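Local coordinates for protein probable dehydrogenase (Mesorhizobium loti, PDB 3T37) that probably oxidises the 4-hydroxymethyl group of pyridoxine to the aldehyde with bound FAD, as a member of the GMC oxidoreductase family, at residues His89-Gly94 and Val457-His462; Leu169-Ile174 and Val196-Leu201; Ala260-Leu265 and Asn488-Asp493. One frame throughout, in Å; residues are numbered along the deposited sequence.

Contact 1 (His89-Gly94 and Val457-His462); sequences HHWARG and VITHHH. With FAD (flavin-adenine dinucleotide), chain B.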
loop_
_atom_site.group_PDB
_atom_site.type_symbol
_atom_site.label_atom_id
_atom_site.label_comp_id
_atom_site.label_asym_id
_atom_site.label_seq_id
_atom_site.Cartn_x
_atom_site.Cartn_y
_atom_site.Cartn_z
ATOM N N HIS A 89 -39.178 13.166 0.074
ATOM C CA HIS A 89 -38.629 11.822 0.271
ATOM C C HIS A 89 -38.329 11.472 1.731
ATOM O O HIS A 89 -37.928 12.334 2.527
ATOM C CB HIS A 89 -37.349 11.672 -0.555
ATOM C CG HIS A 89 -37.569 11.841 -2.020
ATOM N ND1 HIS A 89 -37.660 10.775 -2.884
ATOM C CD2 HIS A 89 -37.750 12.955 -2.771
ATOM C CE1 HIS A 89 -37.874 11.224 -4.109
ATOM N NE2 HIS A 89 -37.939 12.541 -4.068
ATOM N N HIS A 90 -38.499 10.195 2.071
ATOM C CA HIS A 90 -38.146 9.696 3.403
ATOM C C HIS A 90 -36.713 9.179 3.399
ATOM O O HIS A 90 -36.360 8.311 2.599
ATOM C CB HIS A 90 -39.116 8.581 3.832
ATOM C CG HIS A 90 -40.497 9.072 4.140
ATOM N ND1 HIS A 90 -41.166 9.972 3.337
ATOM C CD2 HIS A 90 -41.334 8.799 5.171
ATOM C CE1 HIS A 90 -42.352 10.232 3.856
ATOM N NE2 HIS A 90 -42.481 9.530 4.969
ATOM N N TRP A 91 -35.885 9.740 4.272
ATOM C CA TRP A 91 -34.525 9.253 4.475
ATOM C C TRP A 91 -34.487 8.553 5.811
ATOM O O TRP A 91 -34.827 9.131 6.838
ATOM C CB TRP A 91 -33.523 10.408 4.487
ATOM C CG TRP A 91 -33.200 10.889 3.123
ATOM C CD1 TRP A 91 -33.901 10.621 1.976
ATOM C CD2 TRP A 91 -32.087 11.707 2.739
ATOM N NE1 TRP A 91 -33.285 11.231 0.897
ATOM C CE2 TRP A 91 -32.174 11.904 1.338
ATOM C CE3 TRP A 91 -31.030 12.298 3.437
ATOM C CZ2 TRP A 91 -31.249 12.669 0.632
ATOM C CZ3 TRP A 91 -30.110 13.062 2.733
ATOM C CH2 TRP A 91 -30.226 13.243 1.343
ATOM N N ALA A 92 -34.092 7.293 5.795
ATOM C CA ALA A 92 -34.068 6.505 7.007
ATOM C C ALA A 92 -32.634 6.410 7.475
ATOM O O ALA A 92 -31.759 6.080 6.688
ATOM C CB ALA A 92 -34.620 5.126 6.730
ATOM N N ARG A 93 -32.376 6.716 8.738
ATOM C CA ARG A 93 -31.045 6.478 9.297
ATOM C C ARG A 93 -31.171 5.654 10.575
ATOM O O ARG A 93 -32.181 5.739 11.282
ATOM C CB ARG A 93 -30.324 7.798 9.596
ATOM C CG ARG A 93 -30.089 8.725 8.395
ATOM C CD ARG A 93 -28.858 8.343 7.600
ATOM N NE ARG A 93 -29.239 7.688 6.353
ATOM C CZ ARG A 93 -28.397 7.057 5.541
ATOM N NH1 ARG A 93 -27.096 6.984 5.830
ATOM N NH2 ARG A 93 -28.865 6.499 4.429
ATOM N N GLY A 94 -30.150 4.858 10.880
ATOM C CA GLY A 94 -30.167 4.079 12.108
ATOM C C GLY A 94 -29.917 4.900 13.368
ATOM O O GLY A 94 -29.049 5.782 13.379
ATOM N N VAL A 457 -38.172 7.734 -8.988
ATOM C CA VAL A 457 -36.880 7.655 -8.295
ATOM C C VAL A 457 -37.055 7.694 -6.782
ATOM O O VAL A 457 -37.906 8.423 -6.257
ATOM C CB VAL A 457 -35.875 8.746 -8.732
ATOM C CG1 VAL A 457 -35.359 8.482 -10.167
ATOM C CG2 VAL A 457 -36.504 10.148 -8.608
ATOM N N ILE A 458 -36.246 6.893 -6.094
ATOM C CA ILE A 458 -36.199 6.900 -4.641
ATOM C C ILE A 458 -34.745 6.891 -4.189
ATOM O O ILE A 458 -33.837 6.531 -4.951
ATOM C CB ILE A 458 -36.914 5.676 -4.027
ATOM C CG1 ILE A 458 -36.282 4.371 -4.517
ATOM C CG2 ILE A 458 -38.387 5.701 -4.364
ATOM C CD1 ILE A 458 -36.869 3.119 -3.817
ATOM N N THR A 459 -34.522 7.287 -2.945
ATOM C CA THR A 459 -33.163 7.325 -2.441
ATOM C C THR A 459 -32.524 5.944 -2.392
ATOM O O THR A 459 -33.181 4.944 -2.070
ATOM C CB THR A 459 -33.090 7.960 -1.037
ATOM O OG1 THR A 459 -31.744 7.852 -0.560
ATOM C CG2 THR A 459 -34.058 7.265 -0.055
ATOM N N HIS A 460 -31.234 5.891 -2.701
ATOM C CA HIS A 460 -30.482 4.648 -2.592
ATOM C C HIS A 460 -29.917 4.563 -1.182
ATOM O O HIS A 460 -29.262 3.582 -0.834
ATOM C CB HIS A 460 -29.333 4.660 -3.591
ATOM C CG HIS A 460 -28.835 3.299 -3.964
ATOM N ND1 HIS A 460 -28.957 2.203 -3.141
ATOM C CD2 HIS A 460 -28.205 2.862 -5.083
ATOM C CE1 HIS A 460 -28.427 1.149 -3.735
ATOM N NE2 HIS A 460 -27.956 1.522 -4.911
ATOM N N HIS A 461 -30.158 5.615 -0.393
ATOM C CA HIS A 461 -29.687 5.720 0.998
ATOM C C HIS A 461 -28.176 5.930 1.132
ATOM O O HIS A 461 -27.558 5.353 2.027
ATOM C CB HIS A 461 -30.083 4.485 1.839
ATOM C CG HIS A 461 -31.551 4.191 1.856
ATOM N ND1 HIS A 461 -32.458 4.946 2.575
ATOM C CD2 HIS A 461 -32.271 3.202 1.270
ATOM C CE1 HIS A 461 -33.669 4.453 2.408
ATOM N NE2 HIS A 461 -33.586 3.391 1.623
ATOM N N HIS A 462 -27.583 6.769 0.281
ATOM C CA HIS A 462 -26.152 7.084 0.398
ATOM C C HIS A 462 -25.853 8.583 0.564
ATOM O O HIS A 462 -25.060 9.132 -0.208
ATOM C CB HIS A 462 -25.401 6.597 -0.852
ATOM C CG HIS A 462 -25.685 5.174 -1.213
ATOM N ND1 HIS A 462 -25.656 4.722 -2.516
ATOM C CD2 HIS A 462 -26.002 4.102 -0.448
ATOM C CE1 HIS A 462 -25.953 3.435 -2.541
ATOM N NE2 HIS A 462 -26.165 3.032 -1.300
HETATM P PA FAD B . -24.088 6.140 10.508
HETATM O O1A FAD B . -25.510 6.484 10.146
HETATM O O2A FAD B . -23.759 4.680 10.237
HETATM O O5B FAD B . -23.788 6.433 12.058
HETATM C C5B FAD B . -24.138 7.657 12.654
HETATM C C4B FAD B . -24.357 7.341 14.127
HETATM O O4B FAD B . -24.313 8.531 14.887
HETATM C C3B FAD B . -25.708 6.695 14.385
HETATM O O3B FAD B . -25.472 5.552 15.187
HETATM C C2B FAD B . -26.480 7.786 15.118
HETATM O O2B FAD B . -27.477 7.311 16.000
HETATM C C1B FAD B . -25.362 8.528 15.839
HETATM N N9A FAD B . -25.656 9.941 16.108
HETATM C C8A FAD B . -26.186 10.853 15.228
HETATM N N7A FAD B . -26.260 12.049 15.866
HETATM C C5A FAD B . -25.773 11.924 17.114
HETATM C C6A FAD B . -25.625 12.827 18.166
HETATM N N6A FAD B . -25.880 14.130 18.003
HETATM N N1A FAD B . -25.078 12.384 19.357
HETATM C C2A FAD B . -24.698 11.064 19.502
HETATM N N3A FAD B . -24.851 10.177 18.457
HETATM C C4A FAD B . -25.380 10.599 17.279
HETATM N N1 FAD B . -24.212 1.195 2.198
HETATM C C2 FAD B . -23.619 0.172 1.498
HETATM O O2 FAD B . -22.441 0.257 1.170
HETATM N N3 FAD B . -24.339 -0.942 1.126
HETATM C C4 FAD B . -25.668 -1.039 1.456
HETATM O O4 FAD B . -26.312 -2.032 1.129
HETATM C C4X FAD B . -26.275 -0.014 2.165
HETATM N N5 FAD B . -27.600 -0.115 2.489
HETATM C C5X FAD B . -28.223 0.889 3.206
HETATM C C6 FAD B . -29.569 0.743 3.533
HETATM C C7 FAD B . -30.209 1.722 4.266
HETATM C C7M FAD B . -31.663 1.574 4.619
HETATM C C8 FAD B . -29.490 2.840 4.661
HETATM C C8M FAD B . -30.210 3.889 5.432
HETATM C C9 FAD B . -28.138 3.001 4.338
HETATM C C9A FAD B . -27.496 2.009 3.606
HETATM N N10 FAD B . -26.156 2.116 3.263
HETATM C C10 FAD B . -25.545 1.103 2.545
HETATM C "C1'" FAD B . -25.358 3.322 3.643
HETATM C "C2'" FAD B . -24.457 3.063 4.831
HETATM O "O2'" FAD B . -25.170 2.304 5.780
HETATM C "C3'" FAD B . -24.070 4.408 5.409
HETATM O "O3'" FAD B . -23.593 5.255 4.377
HETATM C "C4'" FAD B . -22.995 4.244 6.470
HETATM O "O4'" FAD B . -23.517 3.438 7.503
HETATM C "C5'" FAD B . -22.636 5.630 6.997
HETATM O "O5'" FAD B . -21.909 5.508 8.187
HETATM P P FAD B . -21.686 6.808 9.104
HETATM O O1P FAD B . -20.684 6.452 10.190
HETATM O O2P FAD B . -21.240 7.970 8.213
HETATM O O3P FAD B . -23.120 7.169 9.732
HETATM O O HOH W 1 -36.538 8.535 -1.586
HETATM O O HOH W 2 -31.429 7.179 3.689
#
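Arg93 NH2 donates a hydrogen bond to His461 O (3.0 Å, 156° at the hydrogen); the oxygen sits at the guanidinium edge, in its plane, while the nitrogen stands above the carbonyl plane. Bends at chi2 (-83°) and chi3 (105°) fold the arginine back to this carbonyl. The same NH2 donates to water 2, which donates to Ala92 O and hydrogen-bonds His461 ND1 at 2.7 Å. Water 1 bridges His89 ND1 to Thr459 N, and His89 NE2 is hydrogen-bonded to Thr84 OG1. A leucine in place of Arg93 would probably leave His461 O without this donor and water 2 with one partner fewer. The segments wall the dimethylbenzene end of the flavin in the GMC fold: FAD C8M lies over one face of the Arg93 guanidinium, and C7M is centred 3.7 Å above the His461 ring. Thr459 CG2 covers the opposite face of that ring, towards its rim. In an ST turn, Thr459 OG1 accepts from His461 N (2.7 Å), and also bonds Asp307. Other contacts are van der Waals: Thr459 CB packs 3.8 Å from Trp91 NE1, which is hydrogen-bonded to Tyr404, and Val457 O meets the edge of the His89 ring, 3.5 Å from CE1.

Contact 2 (Leu169-Ile174 and Val196-Leu201); sequences LARAFI and VTPNSL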
loop_
_atom_site.group_PDB
_atom_site.type_symbol
_atom_site.label_atom_id
_atom_site.label_comp_id
_atom_site.label_asym_id
_atom_site.label_seq_id
_atom_site.Cartn_x
_atom_site.Cartn_y
_atom_site.Cartn_z
ATOM N N LEU A 169 -33.872 -15.846 -10.664
ATOM C CA LEU A 169 -34.139 -14.576 -11.355
ATOM C C LEU A 169 -32.848 -13.777 -11.555
ATOM O O LEU A 169 -32.559 -13.303 -12.669
ATOM C CB LEU A 169 -35.174 -13.734 -10.600
ATOM C CG LEU A 169 -35.462 -12.337 -11.146
ATOM C CD1 LEU A 169 -36.089 -12.401 -12.541
ATOM C CD2 LEU A 169 -36.354 -11.571 -10.182
ATOM N N ALA A 170 -32.069 -13.651 -10.483
ATOM C CA ALA A 170 -30.840 -12.870 -10.542
ATOM C C ALA A 170 -29.831 -13.500 -11.494
ATOM O O ALA A 170 -29.051 -12.792 -12.155
ATOM C CB ALA A 170 -30.243 -12.696 -9.153
ATOM N N ARG A 171 -29.830 -14.831 -11.571
ATOM C CA ARG A 171 -28.942 -15.515 -12.502
ATOM C C ARG A 171 -29.339 -15.204 -13.930
ATOM O O ARG A 171 -28.478 -14.987 -14.792
ATOM C CB ARG A 171 -28.955 -17.028 -12.270
ATOM C CG ARG A 171 -28.241 -17.456 -11.004
ATOM C CD ARG A 171 -26.804 -16.966 -10.997
ATOM N NE ARG A 171 -26.012 -17.580 -9.931
ATOM C CZ ARG A 171 -24.764 -17.229 -9.634
ATOM N NH1 ARG A 171 -24.163 -16.264 -10.319
ATOM N NH2 ARG A 171 -24.115 -17.839 -8.652
ATOM N N ALA A 172 -30.642 -15.184 -14.187
ATOM C CA ALA A 172 -31.123 -14.877 -15.529
ATOM C C ALA A 172 -30.777 -13.424 -15.864
ATOM O O ALA A 172 -30.427 -13.107 -17.003
ATOM C CB ALA A 172 -32.620 -15.103 -15.624
ATOM N N PHE A 173 -30.867 -12.546 -14.865
ATOM C CA PHE A 173 -30.485 -11.150 -15.052
ATOM C C PHE A 173 -29.004 -11.049 -15.442
ATOM O O PHE A 173 -28.637 -10.366 -16.409
ATOM C CB PHE A 173 -30.740 -10.375 -13.764
ATOM C CG PHE A 173 -30.229 -8.968 -13.787
ATOM C CD1 PHE A 173 -30.944 -7.958 -14.435
ATOM C CD2 PHE A 173 -29.038 -8.648 -13.160
ATOM C CE1 PHE A 173 -30.474 -6.641 -14.441
ATOM C CE2 PHE A 173 -28.558 -7.334 -13.167
ATOM C CZ PHE A 173 -29.274 -6.334 -13.800
ATOM N N ILE A 174 -28.160 -11.734 -14.683
ATOM C CA ILE A 174 -26.728 -11.788 -14.964
ATOM C C ILE A 174 -26.435 -12.322 -16.372
ATOM O O ILE A 174 -25.586 -11.775 -17.099
ATOM C CB ILE A 174 -26.009 -12.609 -13.868
ATOM C CG1 ILE A 174 -26.013 -11.819 -12.561
ATOM C CG2 ILE A 174 -24.581 -12.971 -14.265
ATOM C CD1 ILE A 174 -25.343 -12.527 -11.395
ATOM N N VAL A 196 -20.936 -7.810 -14.657
ATOM C CA VAL A 196 -22.107 -8.555 -14.207
ATOM C C VAL A 196 -21.684 -9.534 -13.072
ATOM O O VAL A 196 -20.680 -10.237 -13.197
ATOM C CB VAL A 196 -22.777 -9.209 -15.469
ATOM C CG1 VAL A 196 -22.333 -10.650 -15.688
ATOM C CG2 VAL A 196 -24.284 -9.051 -15.466
ATOM N N THR A 197 -22.406 -9.525 -11.946
ATOM C CA THR A 197 -22.040 -10.324 -10.757
ATOM C C THR A 197 -23.075 -10.224 -9.627
ATOM O O THR A 197 -23.814 -9.243 -9.530
ATOM C CB THR A 197 -20.678 -9.872 -10.150
ATOM O OG1 THR A 197 -20.380 -10.650 -8.985
ATOM C CG2 THR A 197 -20.734 -8.402 -9.738
ATOM N N PRO A 198 -23.147 -11.251 -8.772
ATOM C CA PRO A 198 -23.904 -11.033 -7.539
ATOM C C PRO A 198 -23.165 -10.024 -6.684
ATOM O O PRO A 198 -21.929 -10.035 -6.682
ATOM C CB PRO A 198 -23.849 -12.400 -6.849
ATOM C CG PRO A 198 -23.640 -13.379 -7.966
ATOM C CD PRO A 198 -22.750 -12.661 -8.948
ATOM N N ASN A 199 -23.894 -9.163 -5.979
ATOM C CA ASN A 199 -23.269 -8.234 -5.049
ATOM C C ASN A 199 -22.611 -9.019 -3.939
ATOM O O ASN A 199 -23.193 -9.983 -3.430
ATOM C CB ASN A 199 -24.320 -7.311 -4.411
ATOM C CG ASN A 199 -25.081 -6.499 -5.429
ATOM O OD1 ASN A 199 -24.567 -6.195 -6.510
ATOM N ND2 ASN A 199 -26.320 -6.142 -5.092
ATOM N N SER A 200 -21.410 -8.612 -3.549
ATOM C CA SER A 200 -20.803 -9.164 -2.347
ATOM C C SER A 200 -21.555 -8.617 -1.122
ATOM O O SER A 200 -22.076 -7.499 -1.169
ATOM C CB SER A 200 -19.328 -8.791 -2.310
ATOM O OG SER A 200 -18.666 -9.341 -3.444
ATOM N N LEU A 201 -21.631 -9.403 -0.047
ATOM C CA LEU A 201 -22.447 -9.049 1.119
ATOM C C LEU A 201 -21.676 -9.240 2.424
ATOM O O LEU A 201 -20.822 -10.136 2.528
ATOM C CB LEU A 201 -23.714 -9.917 1.164
ATOM C CG LEU A 201 -24.618 -9.972 -0.066
ATOM C CD1 LEU A 201 -25.584 -11.148 0.030
ATOM C CD2 LEU A 201 -25.385 -8.658 -0.216
#
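Helix 168-179 packs here against the irregular segment 196-201, and Ile174 is the side chain that joins them: its two branches meet Val196 and Pro198 separately. The contact is structural packing, with the Pro198 side chain about 13 Å from the bound FAD. With chi1 at -70° and chi2 at 180°, the longer branch of Ile174 is stretched out from the helix, bringing CD1 to 3.6 Å from Pro198 CD; the isoleucine and the proline meet at about a right angle. CD1 also touches the peptide just before the ring, 3.7 Å from Thr197 C. The short branch turns the other way, and Ile174 CG2 lies 3.5 Å from Val196 CG1. The two methyls of Val196 divide between side chain and backbone, since CG1 meets that branch and CG2 rests 3.4 Å from Ile174 O. Its chi1 of 96° is well off a staggered position, with both methyls against Ile174, and may carry some strain. Arg171 is modelled in two conformers; in one, NH1 comes near Pro198 CG, a doubtful contact, while NH2 is hydrogen-bonded to Ala163 O. On the loop side, Thr197 points away from the helix at CB, and its OG1 donates to Pro198 O (2.8 Å) and also bonds Gly187 N. Strand 330-336 flanks both partners: Ser332 hydrogen-bonds Thr197 O and touches Ile174, and Met333 N bonds Asn199 OD1. Phe173 and Leu169 touch strands 349-354 and 371-378, so helix and loop lie side by side against one antiparallel sheet, the loop along 330-336.

Contact 3 (Ala260-Leu265 and Asn488-Asp493); sequences ADQIVL and NLFVVD. With FAD (flavin-adenine dinucleotide), chain B.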
loop_
_atom_site.group_PDB
_atom_site.type_symbol
_atom_site.label_atom_id
_atom_site.label_comp_id
_atom_site.label_asym_id
_atom_site.label_seq_id
_atom_site.Cartn_x
_atom_site.Cartn_y
_atom_site.Cartn_z
ATOM N N ALA A 260 -12.759 16.558 26.941
ATOM C CA ALA A 260 -11.918 15.725 26.070
ATOM C C ALA A 260 -10.795 16.512 25.414
ATOM O O ALA A 260 -10.936 17.710 25.161
ATOM C CB ALA A 260 -12.749 15.088 25.006
ATOM N N ASP A 261 -9.684 15.839 25.124
ATOM C CA ASP A 261 -8.552 16.515 24.491
ATOM C C ASP A 261 -8.734 16.557 22.979
ATOM O O ASP A 261 -8.343 17.522 22.317
ATOM C CB ASP A 261 -7.236 15.818 24.826
ATOM C CG ASP A 261 -6.869 15.934 26.301
ATOM O OD1 ASP A 261 -7.420 16.824 27.010
ATOM O OD2 ASP A 261 -6.014 15.128 26.741
ATOM N N GLN A 262 -9.352 15.507 22.450
ATOM C CA GLN A 262 -9.558 15.359 21.019
ATOM C C GLN A 262 -10.989 14.884 20.775
ATOM O O GLN A 262 -11.484 14.000 21.487
ATOM C CB GLN A 262 -8.555 14.338 20.468
ATOM C CG GLN A 262 -7.685 14.844 19.320
ATOM C CD GLN A 262 -6.675 15.899 19.740
ATOM O OE1 GLN A 262 -6.347 16.030 20.923
ATOM N NE2 GLN A 262 -6.166 16.658 18.762
ATOM N N ILE A 263 -11.657 15.470 19.780
ATOM C CA ILE A 263 -13.042 15.117 19.461
ATOM C C ILE A 263 -13.156 14.661 18.003
ATOM O O ILE A 263 -12.708 15.360 17.083
ATOM C CB ILE A 263 -14.023 16.303 19.721
ATOM C CG1 ILE A 263 -14.119 16.630 21.220
ATOM C CG2 ILE A 263 -15.422 15.970 19.218
ATOM C CD1 ILE A 263 -12.940 17.451 21.774
ATOM N N VAL A 264 -13.752 13.495 17.785
ATOM C CA VAL A 264 -13.967 12.993 16.429
ATOM C C VAL A 264 -15.458 12.877 16.174
ATOM O O VAL A 264 -16.158 12.200 16.925
ATOM C CB VAL A 264 -13.359 11.592 16.229
ATOM C CG1 VAL A 264 -13.522 11.160 14.770
ATOM C CG2 VAL A 264 -11.888 11.569 16.636
ATOM N N LEU A 265 -15.948 13.524 15.119
ATOM C CA LEU A 265 -17.375 13.473 14.787
ATOM C C LEU A 265 -17.686 12.319 13.818
ATOM O O LEU A 265 -17.106 12.234 12.732
ATOM C CB LEU A 265 -17.828 14.817 14.200
ATOM C CG LEU A 265 -18.473 15.870 15.104
ATOM C CD1 LEU A 265 -17.897 15.881 16.539
ATOM C CD2 LEU A 265 -18.386 17.250 14.461
ATOM N N ASN A 488 -8.499 20.543 17.483
ATOM C CA ASN A 488 -8.660 19.224 18.089
ATOM C C ASN A 488 -9.997 18.581 17.724
ATOM O O ASN A 488 -10.546 17.788 18.496
ATOM C CB ASN A 488 -8.497 19.308 19.618
ATOM C CG ASN A 488 -9.635 20.056 20.290
ATOM O OD1 ASN A 488 -10.291 20.900 19.673
ATOM N ND2 ASN A 488 -9.869 19.756 21.569
ATOM N N LEU A 489 -10.501 18.919 16.538
ATOM C CA LEU A 489 -11.807 18.454 16.079
ATOM C C LEU A 489 -11.747 17.830 14.692
ATOM O O LEU A 489 -11.364 18.483 13.707
ATOM C CB LEU A 489 -12.795 19.622 16.062
ATOM C CG LEU A 489 -14.172 19.244 15.534
ATOM C CD1 LEU A 489 -14.791 18.160 16.384
ATOM C CD2 LEU A 489 -15.048 20.474 15.519
ATOM N N PHE A 490 -12.170 16.576 14.608
ATOM C CA PHE A 490 -12.145 15.846 13.346
ATOM C C PHE A 490 -13.534 15.382 12.967
ATOM O O PHE A 490 -14.371 15.117 13.837
ATOM C CB PHE A 490 -11.222 14.623 13.459
ATOM C CG PHE A 490 -9.834 14.966 13.900
ATOM C CD1 PHE A 490 -8.835 15.176 12.967
ATOM C CD2 PHE A 490 -9.535 15.112 15.250
ATOM C CE1 PHE A 490 -7.558 15.519 13.365
ATOM C CE2 PHE A 490 -8.254 15.454 15.657
ATOM C CZ PHE A 490 -7.267 15.654 14.713
ATOM N N VAL A 491 -13.774 15.280 11.662
ATOM C CA VAL A 491 -15.003 14.703 11.160
ATOM C C VAL A 491 -14.569 13.502 10.347
ATOM O O VAL A 491 -13.753 13.637 9.432
ATOM C CB VAL A 491 -15.775 15.672 10.259
ATOM C CG1 VAL A 491 -17.148 15.090 9.918
ATOM C CG2 VAL A 491 -15.922 17.042 10.933
ATOM N N VAL A 492 -15.090 12.329 10.700
ATOM C CA VAL A 492 -14.657 11.079 10.093
ATOM C C VAL A 492 -15.886 10.209 9.867
ATOM O O VAL A 492 -16.212 9.355 10.709
ATOM C CB VAL A 492 -13.667 10.334 11.018
ATOM C CG1 VAL A 492 -13.170 9.061 10.353
ATOM C CG2 VAL A 492 -12.466 11.219 11.370
ATOM N N ASP A 493 -16.594 10.466 8.762
ATOM C CA ASP A 493 -17.780 9.687 8.358
ATOM C C ASP A 493 -18.198 10.073 6.932
ATOM O O ASP A 493 -17.450 10.763 6.248
ATOM C CB ASP A 493 -18.939 9.864 9.347
ATOM C CG ASP A 493 -19.377 11.317 9.497
ATOM O OD1 ASP A 493 -19.396 12.061 8.493
ATOM O OD2 ASP A 493 -19.721 11.725 10.630
HETATM P PA FAD B . -24.088 6.140 10.508
HETATM O O1A FAD B . -25.510 6.484 10.146
HETATM O O2A FAD B . -23.759 4.680 10.237
HETATM O O5B FAD B . -23.788 6.433 12.058
HETATM C C5B FAD B . -24.138 7.657 12.654
HETATM C C4B FAD B . -24.357 7.341 14.127
HETATM O O4B FAD B . -24.313 8.531 14.887
HETATM C C3B FAD B . -25.708 6.695 14.385
HETATM O O3B FAD B . -25.472 5.552 15.187
HETATM C C2B FAD B . -26.480 7.786 15.118
HETATM O O2B FAD B . -27.477 7.311 16.000
HETATM C C1B FAD B . -25.362 8.528 15.839
HETATM N N9A FAD B . -25.656 9.941 16.108
HETATM C C8A FAD B . -26.186 10.853 15.228
HETATM N N7A FAD B . -26.260 12.049 15.866
HETATM C C5A FAD B . -25.773 11.924 17.114
HETATM C C6A FAD B . -25.625 12.827 18.166
HETATM N N6A FAD B . -25.880 14.130 18.003
HETATM N N1A FAD B . -25.078 12.384 19.357
HETATM C C2A FAD B . -24.698 11.064 19.502
HETATM N N3A FAD B . -24.851 10.177 18.457
HETATM C C4A FAD B . -25.380 10.599 17.279
HETATM N N1 FAD B . -24.212 1.195 2.198
HETATM C C2 FAD B . -23.619 0.172 1.498
HETATM O O2 FAD B . -22.441 0.257 1.170
HETATM N N3 FAD B . -24.339 -0.942 1.126
HETATM C C4 FAD B . -25.668 -1.039 1.456
HETATM O O4 FAD B . -26.312 -2.032 1.129
HETATM C C4X FAD B . -26.275 -0.014 2.165
HETATM N N5 FAD B . -27.600 -0.115 2.489
HETATM C C5X FAD B . -28.223 0.889 3.206
HETATM C C6 FAD B . -29.569 0.743 3.533
HETATM C C7 FAD B . -30.209 1.722 4.266
HETATM C C7M FAD B . -31.663 1.574 4.619
HETATM C C8 FAD B . -29.490 2.840 4.661
HETATM C C8M FAD B . -30.210 3.889 5.432
HETATM C C9 FAD B . -28.138 3.001 4.338
HETATM C C9A FAD B . -27.496 2.009 3.606
HETATM N N10 FAD B . -26.156 2.116 3.263
HETATM C C10 FAD B . -25.545 1.103 2.545
HETATM C "C1'" FAD B . -25.358 3.322 3.643
HETATM C "C2'" FAD B . -24.457 3.063 4.831
HETATM O "O2'" FAD B . -25.170 2.304 5.780
HETATM C "C3'" FAD B . -24.070 4.408 5.409
HETATM O "O3'" FAD B . -23.593 5.255 4.377
HETATM C "C4'" FAD B . -22.995 4.244 6.470
HETATM O "O4'" FAD B . -23.517 3.438 7.503
HETATM C "C5'" FAD B . -22.636 5.630 6.997
HETATM O "O5'" FAD B . -21.909 5.508 8.187
HETATM P P FAD B . -21.686 6.808 9.104
HETATM O O1P FAD B . -20.684 6.452 10.190
HETATM O O2P FAD B . -21.240 7.970 8.213
HETATM O O3P FAD B . -23.120 7.169 9.732
#
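Leu489 CD1 packs between two side chains of the neighbouring strand, 3.6 Å from Ile263 CG2 and 3.9 Å from Leu265 CD1. Its chi1 of 177° and chi2 of 60° lean this methyl across towards strand 262-265. On the other face of the sheet Val264 CG1 meets Val492 CG2 at 3.6 Å, and the ring of Phe490 takes Gln262 CG at its edge, 3.8 Å from CE2. Between these faces runs a regular parallel pairing: Ile263 N donates to Asn488 O, Phe490 N to Ile263 O, Leu265 N to Phe490 O and Val492 N to Leu265 O, so alternate residues, Ile263 and Leu265, use both N and O towards segment 488-493. At one polar end Asn488 ND2 donates to Asp261 O (2.8 Å, 160° at the hydrogen), with the oxygen in the plane of the amide and the nitrogen above the carbonyl plane. Asn488 OD1 accepts from Val244 N, so both ends of the amide are held. At the other end Asp493 CB lies 3.2 Å from FAD O2P, its carboxylate turned to Ser495, Ser272 and Gly268 N. Strand 489-491 lies at one edge of a five-stranded parallel Rossmann-type sheet within this chain, and strand 18-23 flanks 262-265 on its far side. Helix 268-278 and strand 243-251 cover the face of Leu489; helix 506-522 covers that of Phe490 and Val492.

Contacts 1 and 3 both touch FAD, at the flavin ring and the pyrophosphate respectively, with centres 26 Å apart. Along the chain their segments alternate, 89-94, 260-265, 457-462, 488-493, so each joins the first GMC family region to the C-terminal one, and both line the FAD pocket. Contact 2, whose segments lie between 89-94 and 260-265, is local. Its centre is 23 Å from contact 1 and 40 Å from contact 3, on the opposite side of the chain's centre from the latter. Contacts 1 and 2 share the antiparallel sheet: strand 457-459 belongs to it, and helix 168-179 packs on it. Contact 3 belongs to the parallel nucleotide-binding sheet.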